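PDB 2WAC: staphylococcal nuclease domain-containing protein 1 from Drosophila melanogaster, which cleaves DNA and RNA endonucleolytically, associates with the RNA-induced silencing complex, and through its Tudor domain binds peptides carrying symmetrically dimethylated arginines. Local coordinates for residues V182-Q186 with Y199-Q203; I12-F18 with L134-S138; D65-Y69 with N97-A101. All blocks are in the same frame, centred on the assembly; numbering follows the deposited sequence.

Interaction 1 of 3, residues V182-Q186 with Y199-Q203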
ATOM      1  N   VAL A 182       3.661 -18.231  -1.459  1.00 24.71           N
ATOM      2  CA  VAL A 182       3.159 -17.839  -0.141  1.00 24.63           C
ATOM      3  C   VAL A 182       2.277 -18.931   0.463  1.00 24.86           C
ATOM      4  O   VAL A 182       1.907 -19.895  -0.214  1.00 24.86           O
ATOM      5  CB  VAL A 182       2.355 -16.503  -0.185  1.00 24.65           C
ATOM      6  CG1 VAL A 182       3.261 -15.316  -0.503  1.00 24.27           C
ATOM      7  CG2 VAL A 182       1.189 -16.592  -1.165  1.00 24.06           C
ATOM      8  N   LEU A 183       1.944 -18.765   1.740  1.00 25.05           N
ATOM      9  CA  LEU A 183       1.037 -19.671   2.432  1.00 25.31           C
ATOM     10  C   LEU A 183      -0.385 -19.119   2.436  1.00 25.42           C
ATOM     11  O   LEU A 183      -0.593 -17.903   2.404  1.00 25.42           O
ATOM     12  CB  LEU A 183       1.518 -19.927   3.867  1.00 25.40           C
ATOM     13  CG  LEU A 183       2.915 -20.534   4.061  1.00 25.62           C
ATOM     14  CD1 LEU A 183       3.345 -20.446   5.520  1.00 25.85           C
ATOM     15  CD2 LEU A 183       2.975 -21.979   3.574  1.00 25.91           C
ATOM     16  N   ALA A 184      -1.358 -20.025   2.450  1.00 25.62           N
ATOM     17  CA  ALA A 184      -2.760 -19.660   2.600  1.00 25.84           C
ATOM     18  C   ALA A 184      -3.078 -19.529   4.083  1.00 26.03           C
ATOM     19  O   ALA A 184      -2.620 -20.337   4.895  1.00 26.13           O
ATOM     20  CB  ALA A 184      -3.653 -20.709   1.956  1.00 25.83           C
ATOM     21  N   GLU A 185      -3.855 -18.509   4.434  1.00 26.16           N
ATOM     22  CA  GLU A 185      -4.232 -18.276   5.825  1.00 26.28           C
ATOM     23  C   GLU A 185      -5.571 -18.928   6.152  1.00 26.05           C
ATOM     24  O   GLU A 185      -6.547 -18.781   5.412  1.00 26.07           O
ATOM     25  CB  GLU A 185      -4.278 -16.776   6.131  1.00 26.48           C
ATOM     26  CG  GLU A 185      -4.621 -16.430   7.580  1.00 27.54           C
ATOM     27  CD  GLU A 185      -4.810 -14.940   7.810  1.00 28.94           C
ATOM     28  OE1 GLU A 185      -5.077 -14.204   6.837  1.00 30.05           O
ATOM     29  OE2 GLU A 185      -4.692 -14.503   8.974  1.00 30.06           O
ATOM     30  N   GLN A 186      -5.594 -19.656   7.263  1.00 25.71           N
ATOM     31  CA  GLN A 186      -6.814 -20.242   7.791  1.00 25.35           C
ATOM     32  C   GLN A 186      -7.389 -19.325   8.870  1.00 24.90           C
ATOM     33  O   GLN A 186      -6.708 -19.005   9.846  1.00 25.00           O
ATOM     34  CB  GLN A 186      -6.521 -21.635   8.363  1.00 25.46           C
ATOM     35  CG  GLN A 186      -7.716 -22.336   9.006  1.00 25.81           C
ATOM     36  CD  GLN A 186      -8.814 -22.663   8.015  1.00 26.36           C
ATOM     37  OE1 GLN A 186      -8.566 -23.266   6.969  1.00 26.80           O
ATOM     38  NE2 GLN A 186     -10.039 -22.267   8.341  1.00 26.72           N
ATOM     39  N   TYR A 199      -8.377 -20.945  -1.292  1.00 23.64           N
ATOM     40  CA  TYR A 199      -6.947 -20.682  -1.086  1.00 23.73           C
ATOM     41  C   TYR A 199      -6.208 -21.901  -0.518  1.00 23.78           C
ATOM     42  O   TYR A 199      -5.056 -22.154  -0.874  1.00 23.80           O
ATOM     43  CB  TYR A 199      -6.746 -19.459  -0.176  1.00 23.61           C
ATOM     44  CG  TYR A 199      -6.834 -18.103  -0.866  1.00 23.61           C
ATOM     45  CD1 TYR A 199      -5.873 -17.121  -0.625  1.00 23.38           C
ATOM     46  CD2 TYR A 199      -7.876 -17.800  -1.748  1.00 23.52           C
ATOM     47  CE1 TYR A 199      -5.943 -15.874  -1.242  1.00 23.65           C
ATOM     48  CE2 TYR A 199      -7.954 -16.556  -2.374  1.00 23.51           C
ATOM     49  CZ  TYR A 199      -6.983 -15.600  -2.114  1.00 23.66           C
ATOM     50  OH  TYR A 199      -7.043 -14.366  -2.718  1.00 23.81           O
ATOM     51  N   LYS A 200      -6.880 -22.646   0.363  1.00 23.92           N
ATOM     52  CA  LYS A 200      -6.352 -23.908   0.900  1.00 24.06           C
ATOM     53  C   LYS A 200      -6.104 -24.948  -0.190  1.00 23.89           C
ATOM     54  O   LYS A 200      -5.062 -25.604  -0.203  1.00 23.81           O
ATOM     55  CB  LYS A 200      -7.308 -24.483   1.954  1.00 24.25           C
ATOM     56  CG  LYS A 200      -7.266 -23.766   3.289  1.00 25.24           C
ATOM     57  CD  LYS A 200      -6.096 -24.254   4.126  1.00 26.95           C
ATOM     58  CE  LYS A 200      -5.264 -23.073   4.605  1.00 27.35           C
ATOM     59  NZ  LYS A 200      -3.887 -23.511   4.977  1.00 28.15           N
ATOM     60  N   ALA A 201      -7.072 -25.094  -1.094  1.00 23.71           N
ATOM     61  CA  ALA A 201      -6.964 -26.009  -2.230  1.00 23.57           C
ATOM     62  C   ALA A 201      -5.830 -25.621  -3.181  1.00 23.51           C
ATOM     63  O   ALA A 201      -5.130 -26.490  -3.704  1.00 23.49           O
ATOM     64  CB  ALA A 201      -8.288 -26.081  -2.979  1.00 23.62           C
ATOM     65  N   ALA A 202      -5.660 -24.317  -3.403  1.00 23.48           N
ATOM     66  CA  ALA A 202      -4.559 -23.796  -4.213  1.00 23.44           C
ATOM     67  C   ALA A 202      -3.200 -24.140  -3.596  1.00 23.47           C
ATOM     68  O   ALA A 202      -2.284 -24.565  -4.305  1.00 23.28           O
ATOM     69  CB  ALA A 202      -4.699 -22.292  -4.404  1.00 23.45           C
ATOM     70  N   GLN A 203      -3.084 -23.963  -2.277  1.00 23.59           N
ATOM     71  CA  GLN A 203      -1.870 -24.339  -1.542  1.00 23.93           C
ATOM     72  C   GLN A 203      -1.570 -25.826  -1.705  1.00 24.09           C
ATOM     73  O   GLN A 203      -0.420 -26.219  -1.925  1.00 24.06           O
ATOM     74  CB  GLN A 203      -1.988 -23.983  -0.054  1.00 23.86           C
ATOM     75  CG  GLN A 203      -0.802 -24.456   0.782  1.00 24.22           C
ATOM     76  CD  GLN A 203      -0.918 -24.095   2.247  1.00 24.65           C
ATOM     77  OE1 GLN A 203      -0.641 -22.964   2.644  1.00 24.99           O
ATOM     78  NE2 GLN A 203      -1.313 -25.064   3.064  1.00 25.21           N
TER
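Ala184 presses its methyl group against the C-terminal helix 193-208 while its backbone N and O reach side chains of the same helix. The contact belongs to the staphylococcal nuclease-like part of the chain, where the short strand 183-184 pairs with strand 121-122. Backbone bonds of Leu183 to Ala122 and of Glu185 to Leu120 serve that pairing and carry it one residue beyond the strands, and the polar backbone atoms of Ala184 turn to the helix instead.

Gln203 supplies the firmer link. With CG anti to the backbone N (chi1 175°) and the chain extended beyond it, the side chain reaches across to the strand and its OE1 accepts from Ala184 N at 3.0 Å. The bond is nearly straight (166° at the hydrogen), although the donor lies 31° out of the amide carbonyl plane. OE1 also lies 3.7 Å from Leu183 CA. Lys200, one turn earlier, approaches the carbonyl of Ala184: its chain bends at chi2 and chi3 and folds back toward the strand, laying CE 3.9 Å from Ala184 CB, and NZ makes a weak hydrogen bond to Ala184 O. The aliphatic part of this lysine is also crossed at about a right angle by Gln186.

Beside these two side chains the methyl group meets the helix directly, with Ala184 CB 4.0 Å from Tyr199 CB and 3.5 Å from Tyr199 O.

Interaction 2 of 3, residues I12-F18 with L134-S138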
ATOM      1  N   ILE A  12       3.914  -1.185  -2.076  1.00 23.23           N
ATOM      2  CA  ILE A  12       3.833  -2.495  -1.427  1.00 23.52           C
ATOM      3  C   ILE A  12       4.854  -2.566  -0.291  1.00 23.72           C
ATOM      4  O   ILE A  12       6.010  -2.181  -0.463  1.00 23.55           O
ATOM      5  CB  ILE A  12       4.040  -3.659  -2.436  1.00 23.53           C
ATOM      6  CG1 ILE A  12       2.975  -3.603  -3.536  1.00 23.38           C
ATOM      7  CG2 ILE A  12       3.989  -5.017  -1.729  1.00 23.65           C
ATOM      8  CD1 ILE A  12       3.425  -4.161  -4.865  1.00 23.21           C
ATOM      9  N   THR A  13       4.409  -3.049   0.868  1.00 24.05           N
ATOM     10  CA  THR A  13       5.271  -3.170   2.045  1.00 24.42           C
ATOM     11  C   THR A  13       5.809  -4.593   2.185  1.00 24.71           C
ATOM     12  O   THR A  13       5.407  -5.494   1.440  1.00 24.70           O
ATOM     13  CB  THR A  13       4.532  -2.771   3.347  1.00 24.38           C
ATOM     14  OG1 THR A  13       3.604  -3.801   3.711  1.00 24.37           O
ATOM     15  CG2 THR A  13       3.792  -1.444   3.176  1.00 24.32           C
ATOM     16  N   GLU A  14       6.704  -4.787   3.153  1.00 25.07           N
ATOM     17  CA  GLU A  14       7.373  -6.074   3.377  1.00 25.43           C
ATOM     18  C   GLU A  14       6.492  -7.163   4.010  1.00 25.41           C
ATOM     19  O   GLU A  14       6.914  -8.316   4.114  1.00 25.53           O
ATOM     20  CB  GLU A  14       8.662  -5.876   4.191  1.00 25.66           C
ATOM     21  CG  GLU A  14       8.479  -5.142   5.521  1.00 26.32           C
ATOM     22  CD  GLU A  14       9.797  -4.750   6.179  1.00 27.46           C
ATOM     23  OE1 GLU A  14      10.775  -5.523   6.090  1.00 27.74           O
ATOM     24  OE2 GLU A  14       9.848  -3.664   6.797  1.00 27.90           O
ATOM     25  N   THR A  15       5.278  -6.796   4.421  1.00 25.26           N
ATOM     26  CA  THR A  15       4.335  -7.745   5.022  1.00 24.99           C
ATOM     27  C   THR A  15       3.148  -8.030   4.096  1.00 24.86           C
ATOM     28  O   THR A  15       2.130  -8.590   4.519  1.00 24.81           O
ATOM     29  CB  THR A  15       3.812  -7.241   6.386  1.00 25.03           C
ATOM     30  OG1 THR A  15       3.141  -5.987   6.210  1.00 24.85           O
ATOM     31  CG2 THR A  15       4.958  -7.072   7.380  1.00 24.85           C
ATOM     32  N   LEU A  16       3.303  -7.644   2.830  1.00 24.61           N
ATOM     33  CA  LEU A  16       2.264  -7.778   1.802  1.00 24.36           C
ATOM     34  C   LEU A  16       0.985  -6.983   2.078  1.00 24.01           C
ATOM     35  O   LEU A  16      -0.108  -7.380   1.672  1.00 24.08           O
ATOM     36  CB  LEU A  16       1.963  -9.251   1.479  1.00 24.44           C
ATOM     37  CG  LEU A  16       2.999 -10.005   0.636  1.00 24.47           C
ATOM     38  CD1 LEU A  16       2.639 -11.470   0.541  1.00 24.60           C
ATOM     39  CD2 LEU A  16       3.134  -9.413  -0.758  1.00 24.83           C
ATOM     40  N   THR A  17       1.127  -5.867   2.787  1.00 23.49           N
ATOM     41  CA  THR A  17       0.105  -4.834   2.739  1.00 22.95           C
ATOM     42  C   THR A  17       0.445  -3.971   1.527  1.00 22.53           C
ATOM     43  O   THR A  17       1.577  -4.003   1.030  1.00 22.29           O
ATOM     44  CB  THR A  17       0.007  -3.986   4.041  1.00 23.00           C
ATOM     45  OG1 THR A  17       1.171  -3.164   4.190  1.00 22.82           O
ATOM     46  CG2 THR A  17      -0.162  -4.878   5.270  1.00 22.93           C
ATOM     47  N   PHE A  18      -0.536  -3.230   1.027  1.00 22.04           N
ATOM     48  CA  PHE A  18      -0.322  -2.386  -0.141  1.00 21.75           C
ATOM     49  C   PHE A  18      -1.182  -1.136  -0.063  1.00 21.60           C
ATOM     50  O   PHE A  18      -2.229  -1.134   0.584  1.00 21.48           O
ATOM     51  CB  PHE A  18      -0.597  -3.159  -1.444  1.00 21.56           C
ATOM     52  CG  PHE A  18      -2.014  -3.659  -1.570  1.00 21.25           C
ATOM     53  CD1 PHE A  18      -2.376  -4.903  -1.058  1.00 20.44           C
ATOM     54  CD2 PHE A  18      -2.986  -2.884  -2.200  1.00 20.79           C
ATOM     55  CE1 PHE A  18      -3.686  -5.366  -1.165  1.00 20.47           C
ATOM     56  CE2 PHE A  18      -4.299  -3.336  -2.308  1.00 20.70           C
ATOM     57  CZ  PHE A  18      -4.649  -4.581  -1.792  1.00 20.07           C
ATOM     58  N   LEU A 134       7.551 -11.080  -2.491  1.00 27.56           N
ATOM     59  CA  LEU A 134       7.364  -9.635  -2.613  1.00 27.23           C
ATOM     60  C   LEU A 134       7.726  -9.129  -4.012  1.00 26.92           C
ATOM     61  O   LEU A 134       7.067  -8.231  -4.540  1.00 26.90           O
ATOM     62  CB  LEU A 134       8.168  -8.898  -1.534  1.00 27.36           C
ATOM     63  CG  LEU A 134       7.789  -9.186  -0.075  1.00 27.55           C
ATOM     64  CD1 LEU A 134       8.945  -8.862   0.863  1.00 27.60           C
ATOM     65  CD2 LEU A 134       6.526  -8.435   0.339  1.00 27.66           C
ATOM     66  N   ARG A 135       8.769  -9.717  -4.599  1.00 26.50           N
ATOM     67  CA  ARG A 135       9.182  -9.421  -5.971  1.00 26.14           C
ATOM     68  C   ARG A 135       8.097  -9.829  -6.970  1.00 25.72           C
ATOM     69  O   ARG A 135       7.769  -9.068  -7.884  1.00 25.57           O
ATOM     70  CB  ARG A 135      10.491 -10.150  -6.300  1.00 26.22           C
ATOM     71  CG  ARG A 135      11.154  -9.704  -7.600  1.00 26.67           C
ATOM     72  CD  ARG A 135      11.895 -10.853  -8.290  1.00 27.37           C
ATOM     73  NE  ARG A 135      11.000 -11.951  -8.669  1.00 27.98           N
ATOM     74  CZ  ARG A 135      10.188 -11.941  -9.725  1.00 28.26           C
ATOM     75  NH1 ARG A 135      10.144 -10.885 -10.530  1.00 28.46           N
ATOM     76  NH2 ARG A 135       9.416 -12.989  -9.975  1.00 28.18           N
ATOM     77  N   ALA A 136       7.547 -11.028  -6.780  1.00 25.29           N
ATOM     78  CA  ALA A 136       6.513 -11.570  -7.663  1.00 24.98           C
ATOM     79  C   ALA A 136       5.219 -10.759  -7.625  1.00 24.77           C
ATOM     80  O   ALA A 136       4.597 -10.536  -8.663  1.00 24.83           O
ATOM     81  CB  ALA A 136       6.237 -13.030  -7.330  1.00 24.99           C
ATOM     82  N   PHE A 137       4.826 -10.320  -6.431  1.00 24.52           N
ATOM     83  CA  PHE A 137       3.586  -9.564  -6.254  1.00 24.36           C
ATOM     84  C   PHE A 137       3.697  -8.145  -6.808  1.00 24.34           C
ATOM     85  O   PHE A 137       2.738  -7.624  -7.378  1.00 24.25           O
ATOM     86  CB  PHE A 137       3.165  -9.541  -4.780  1.00 24.27           C
ATOM     87  CG  PHE A 137       1.869  -8.808  -4.523  1.00 24.06           C
ATOM     88  CD1 PHE A 137       0.707  -9.143  -5.218  1.00 23.74           C
ATOM     89  CD2 PHE A 137       1.810  -7.793  -3.573  1.00 23.78           C
ATOM     90  CE1 PHE A 137      -0.488  -8.468  -4.978  1.00 23.70           C
ATOM     91  CE2 PHE A 137       0.616  -7.117  -3.321  1.00 23.89           C
ATOM     92  CZ  PHE A 137      -0.533  -7.455  -4.026  1.00 23.69           C
ATOM     93  N   SER A 138       4.871  -7.538  -6.640  1.00 24.33           N
ATOM     94  CA  SER A 138       5.152  -6.212  -7.183  1.00 24.43           C
ATOM     95  C   SER A 138       5.153  -6.203  -8.710  1.00 24.54           C
ATOM     96  O   SER A 138       4.659  -5.259  -9.331  1.00 24.42           O
ATOM     97  CB  SER A 138       6.486  -5.684  -6.649  1.00 24.42           C
ATOM     98  OG  SER A 138       6.773  -4.405  -7.182  1.00 24.62           O
TER
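Leu16 and Phe137 meet through their first torsions: Leu16 has CG beside the backbone N (chi1 -75°), which swings CD2 toward the helix, and Phe137 has CG anti to its N (chi1 -178°), which sends the ring out from the helix to the barrel. Leu16 CD2 touches Phe137 CD2 at 3.5 Å, approaching the ring obliquely, and lies 3.7 Å from Leu134 CD2, wedged between two residues one helical turn apart.

The two segments are the hairpin joining strands 5-12 and 17-22, with a type I turn from Thr13 to Leu16, and helix 127-141. The closed five-stranded sheet in the order 1-2-3-5-4, with this helix between the third and fourth strands along the chain, is the OB fold of staphylococcal nuclease domains.

Leu134 reaches under the turn and sets CD2 3.3 Å from Thr13 O, with its other methyl close to the backbone of Glu14. Ile12, at the end of strand 5-12, divides its branches between two helix residues: CG2 comes to the edge of the Phe137 ring, 4.0 Å from CD2, while CD1 lies 3.5 Å from Ser138 CA. At the far end of that ring, Phe137 CZ is 4.3 Å from Phe18 CD1. Leu118 of strand 113-118 and Leu163 of strand 159-164 touch both phenylalanines and extend this packing into the barrel interior.

No hydrogen bond crosses between hairpin and helix. The contact therefore rests on the fit of apolar groups, and the hairpin keeps its own shape through backbone bonds such as Thr13 N to Thr17 O.

Interaction 3 of 3, residues D65-Y69 with N97-A101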
ATOM      1  N   ASP A  65      13.233  13.688  -5.072  1.00 24.95           N
ATOM      2  CA  ASP A  65      13.026  14.638  -6.171  1.00 24.93           C
ATOM      3  C   ASP A  65      13.025  16.114  -5.757  1.00 24.94           C
ATOM      4  O   ASP A  65      12.930  17.000  -6.612  1.00 24.95           O
ATOM      5  CB  ASP A  65      11.742  14.287  -6.948  1.00 24.96           C
ATOM      6  CG  ASP A  65      10.477  14.371  -6.091  1.00 25.09           C
ATOM      7  OD1 ASP A  65      10.567  14.568  -4.860  1.00 25.24           O
ATOM      8  OD2 ASP A  65       9.377  14.235  -6.667  1.00 25.45           O
ATOM      9  N   ASN A  66      13.144  16.365  -4.451  1.00 24.82           N
ATOM     10  CA  ASN A  66      13.035  17.711  -3.865  1.00 24.76           C
ATOM     11  C   ASN A  66      11.698  18.414  -4.127  1.00 24.62           C
ATOM     12  O   ASN A  66      11.621  19.643  -4.103  1.00 24.60           O
ATOM     13  CB  ASN A  66      14.226  18.608  -4.256  1.00 24.85           C
ATOM     14  CG  ASN A  66      15.511  18.218  -3.545  1.00 25.09           C
ATOM     15  OD1 ASN A  66      15.500  17.481  -2.558  1.00 25.54           O
ATOM     16  ND2 ASN A  66      16.638  18.715  -4.043  1.00 25.49           N
ATOM     17  N   GLN A  67      10.649  17.631  -4.363  1.00 24.54           N
ATOM     18  CA  GLN A  67       9.309  18.187  -4.523  1.00 24.47           C
ATOM     19  C   GLN A  67       8.507  18.033  -3.231  1.00 24.19           C
ATOM     20  O   GLN A  67       8.806  17.165  -2.405  1.00 24.15           O
ATOM     21  CB  GLN A  67       8.579  17.557  -5.718  1.00 24.58           C
ATOM     22  CG  GLN A  67       9.316  17.668  -7.066  1.00 25.34           C
ATOM     23  CD  GLN A  67       9.721  19.092  -7.432  1.00 26.71           C
ATOM     24  OE1 GLN A  67       8.947  20.038  -7.272  1.00 27.54           O
ATOM     25  NE2 GLN A  67      10.942  19.245  -7.936  1.00 27.17           N
ATOM     26  N   TRP A  68       7.504  18.891  -3.059  1.00 23.94           N
ATOM     27  CA  TRP A  68       6.697  18.923  -1.840  1.00 23.63           C
ATOM     28  C   TRP A  68       5.446  18.044  -1.962  1.00 23.62           C
ATOM     29  O   TRP A  68       4.719  18.118  -2.957  1.00 23.38           O
ATOM     30  CB  TRP A  68       6.315  20.368  -1.497  1.00 23.66           C
ATOM     31  CG  TRP A  68       7.492  21.253  -1.135  1.00 23.49           C
ATOM     32  CD1 TRP A  68       8.219  22.043  -1.983  1.00 23.55           C
ATOM     33  CD2 TRP A  68       8.062  21.435   0.170  1.00 23.36           C
ATOM     34  NE1 TRP A  68       9.206  22.704  -1.286  1.00 23.38           N
ATOM     35  CE2 TRP A  68       9.131  22.351   0.035  1.00 23.45           C
ATOM     36  CE3 TRP A  68       7.771  20.915   1.439  1.00 23.64           C
ATOM     37  CZ2 TRP A  68       9.916  22.755   1.124  1.00 23.35           C
ATOM     38  CZ3 TRP A  68       8.552  21.319   2.523  1.00 23.48           C
ATOM     39  CH2 TRP A  68       9.612  22.231   2.354  1.00 23.33           C
ATOM     40  N   TYR A  69       5.216  17.210  -0.945  1.00 23.56           N
ATOM     41  CA  TYR A  69       4.078  16.287  -0.898  1.00 23.55           C
ATOM     42  C   TYR A  69       3.313  16.431   0.426  1.00 23.40           C
ATOM     43  O   TYR A  69       3.863  16.917   1.414  1.00 23.38           O
ATOM     44  CB  TYR A  69       4.557  14.833  -1.036  1.00 23.73           C
ATOM     45  CG  TYR A  69       5.237  14.479  -2.345  1.00 24.01           C
ATOM     46  CD1 TYR A  69       6.537  14.905  -2.620  1.00 24.36           C
ATOM     47  CD2 TYR A  69       4.593  13.686  -3.293  1.00 24.73           C
ATOM     48  CE1 TYR A  69       7.166  14.579  -3.817  1.00 24.68           C
ATOM     49  CE2 TYR A  69       5.217  13.347  -4.493  1.00 24.89           C
ATOM     50  CZ  TYR A  69       6.503  13.798  -4.747  1.00 24.94           C
ATOM     51  OH  TYR A  69       7.125  13.466  -5.929  1.00 25.38           O
ATOM     52  N   ASN A  97      13.803  20.020   9.144  1.00 23.06           N
ATOM     53  CA  ASN A  97      13.970  21.231   8.333  1.00 23.56           C
ATOM     54  C   ASN A  97      13.466  21.087   6.887  1.00 23.72           C
ATOM     55  O   ASN A  97      13.440  22.060   6.134  1.00 23.92           O
ATOM     56  CB  ASN A  97      15.406  21.800   8.407  1.00 23.65           C
ATOM     57  CG  ASN A  97      16.466  20.851   7.860  1.00 23.84           C
ATOM     58  OD1 ASN A  97      16.236  20.108   6.908  1.00 24.70           O
ATOM     59  ND2 ASN A  97      17.651  20.895   8.459  1.00 24.36           N
ATOM     60  N   ARG A  98      13.055  19.873   6.520  1.00 24.00           N
ATOM     61  CA  ARG A  98      12.411  19.613   5.229  1.00 24.20           C
ATOM     62  C   ARG A  98      10.895  19.460   5.381  1.00 24.55           C
ATOM     63  O   ARG A  98      10.205  18.982   4.474  1.00 24.52           O
ATOM     64  CB  ARG A  98      13.021  18.379   4.559  1.00 24.10           C
ATOM     65  CG  ARG A  98      14.429  18.601   4.035  1.00 23.58           C
ATOM     66  CD  ARG A  98      15.011  17.339   3.429  1.00 22.63           C
ATOM     67  NE  ARG A  98      14.432  17.024   2.121  1.00 21.37           N
ATOM     68  CZ  ARG A  98      14.955  17.392   0.953  1.00 20.73           C
ATOM     69  NH1 ARG A  98      16.077  18.101   0.900  1.00 19.86           N
ATOM     70  NH2 ARG A  98      14.346  17.047  -0.171  1.00 19.65           N
ATOM     71  N   LEU A  99      10.390  19.872   6.542  1.00 24.94           N
ATOM     72  CA  LEU A  99       8.959  19.884   6.814  1.00 25.52           C
ATOM     73  C   LEU A  99       8.466  21.313   6.965  1.00 26.00           C
ATOM     74  O   LEU A  99       9.172  22.169   7.503  1.00 26.08           O
ATOM     75  CB  LEU A  99       8.633  19.083   8.080  1.00 25.39           C
ATOM     76  CG  LEU A  99       9.152  17.643   8.189  1.00 25.43           C
ATOM     77  CD1 LEU A  99       8.797  17.043   9.538  1.00 24.97           C
ATOM     78  CD2 LEU A  99       8.629  16.763   7.066  1.00 24.66           C
ATOM     79  N   ALA A 100       7.254  21.563   6.484  1.00 26.73           N
ATOM     80  CA  ALA A 100       6.610  22.861   6.637  1.00 27.38           C
ATOM     81  C   ALA A 100       5.141  22.666   6.983  1.00 27.93           C
ATOM     82  O   ALA A 100       4.586  21.580   6.779  1.00 27.88           O
ATOM     83  CB  ALA A 100       6.758  23.678   5.364  1.00 27.39           C
ATOM     84  N   ALA A 101       4.518  23.713   7.519  1.00 28.61           N
ATOM     85  CA  ALA A 101       3.082  23.699   7.761  1.00 29.26           C
ATOM     86  C   ALA A 101       2.360  23.588   6.423  1.00 29.70           C
ATOM     87  O   ALA A 101       2.660  24.326   5.480  1.00 29.89           O
ATOM     88  CB  ALA A 101       2.648  24.955   8.506  1.00 29.20           C
TER
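Asn66 and Arg98 join within the Tudor domain, an SH3-like barrel in which the turn before strand 68-77 faces the start of strand 99-101. Both of these strands belong to one antiparallel sheet, separated by strand 57-61.

The close-packed side is the indole of Trp68. Its six-membered ring puts CZ3 3.5 Å from Arg98 O and 4.1 Å from Ala100 CB, each approached obliquely, while the carbonyl carbon of Leu99 lies near the ring plane at its edge. Phe40 of helix 26-42 and Pro45 touch both Trp68 and Ala100, completing this packing.

Toward the solvent the contact thins to a single polar bridge from the exposed Asn66. Arg98 bends at chi3 (74°) to deliver NH2 to Asn66 OD1 at 2.7 Å. The bond is straight, and OD1 lies close to the guanidinium plane although the amide is turned 42° against it. Arg98 NE is held by Gln61 O and NH2 has a weak second acceptor in Phe62 O, so the guanidinium is also fixed from the end of strand 57-61 and the residue after it. A leucine in place of Arg98 would probably leave Asn66 OD1 without this donor, remove the side-chain bond to Gln61 O, and let the turn move more freely.

This turn lies in the region involved in dimethylarginine binding. Within it Asp65 closes an Asx turn, its OD1 accepting from Gln67 N at 3.1 Å from above the carboxylate plane.

Interactions 1 and 2 belong to the staphylococcal nuclease-like body, interaction 3 to the Tudor barrel. The centres of interactions 1 and 2 are about 17 Å apart, and the two touch where Val182 CG1 meets Leu16 CD1 at 4.0 Å, so the OB barrel packs against the segment that leads into strand 183-184, which in turn meets the C-terminal helix. Interaction 3 has its centre about 27 Å from that of interaction 2 and about 43 Å from that of interaction 1, without touching either. Along the chain it is nested inside the loop closed by interaction 2, and interaction 1 follows both. The Tudor barrel is thus inserted between strands of the nuclease-like fold, whose parts come from either side of it in sequence.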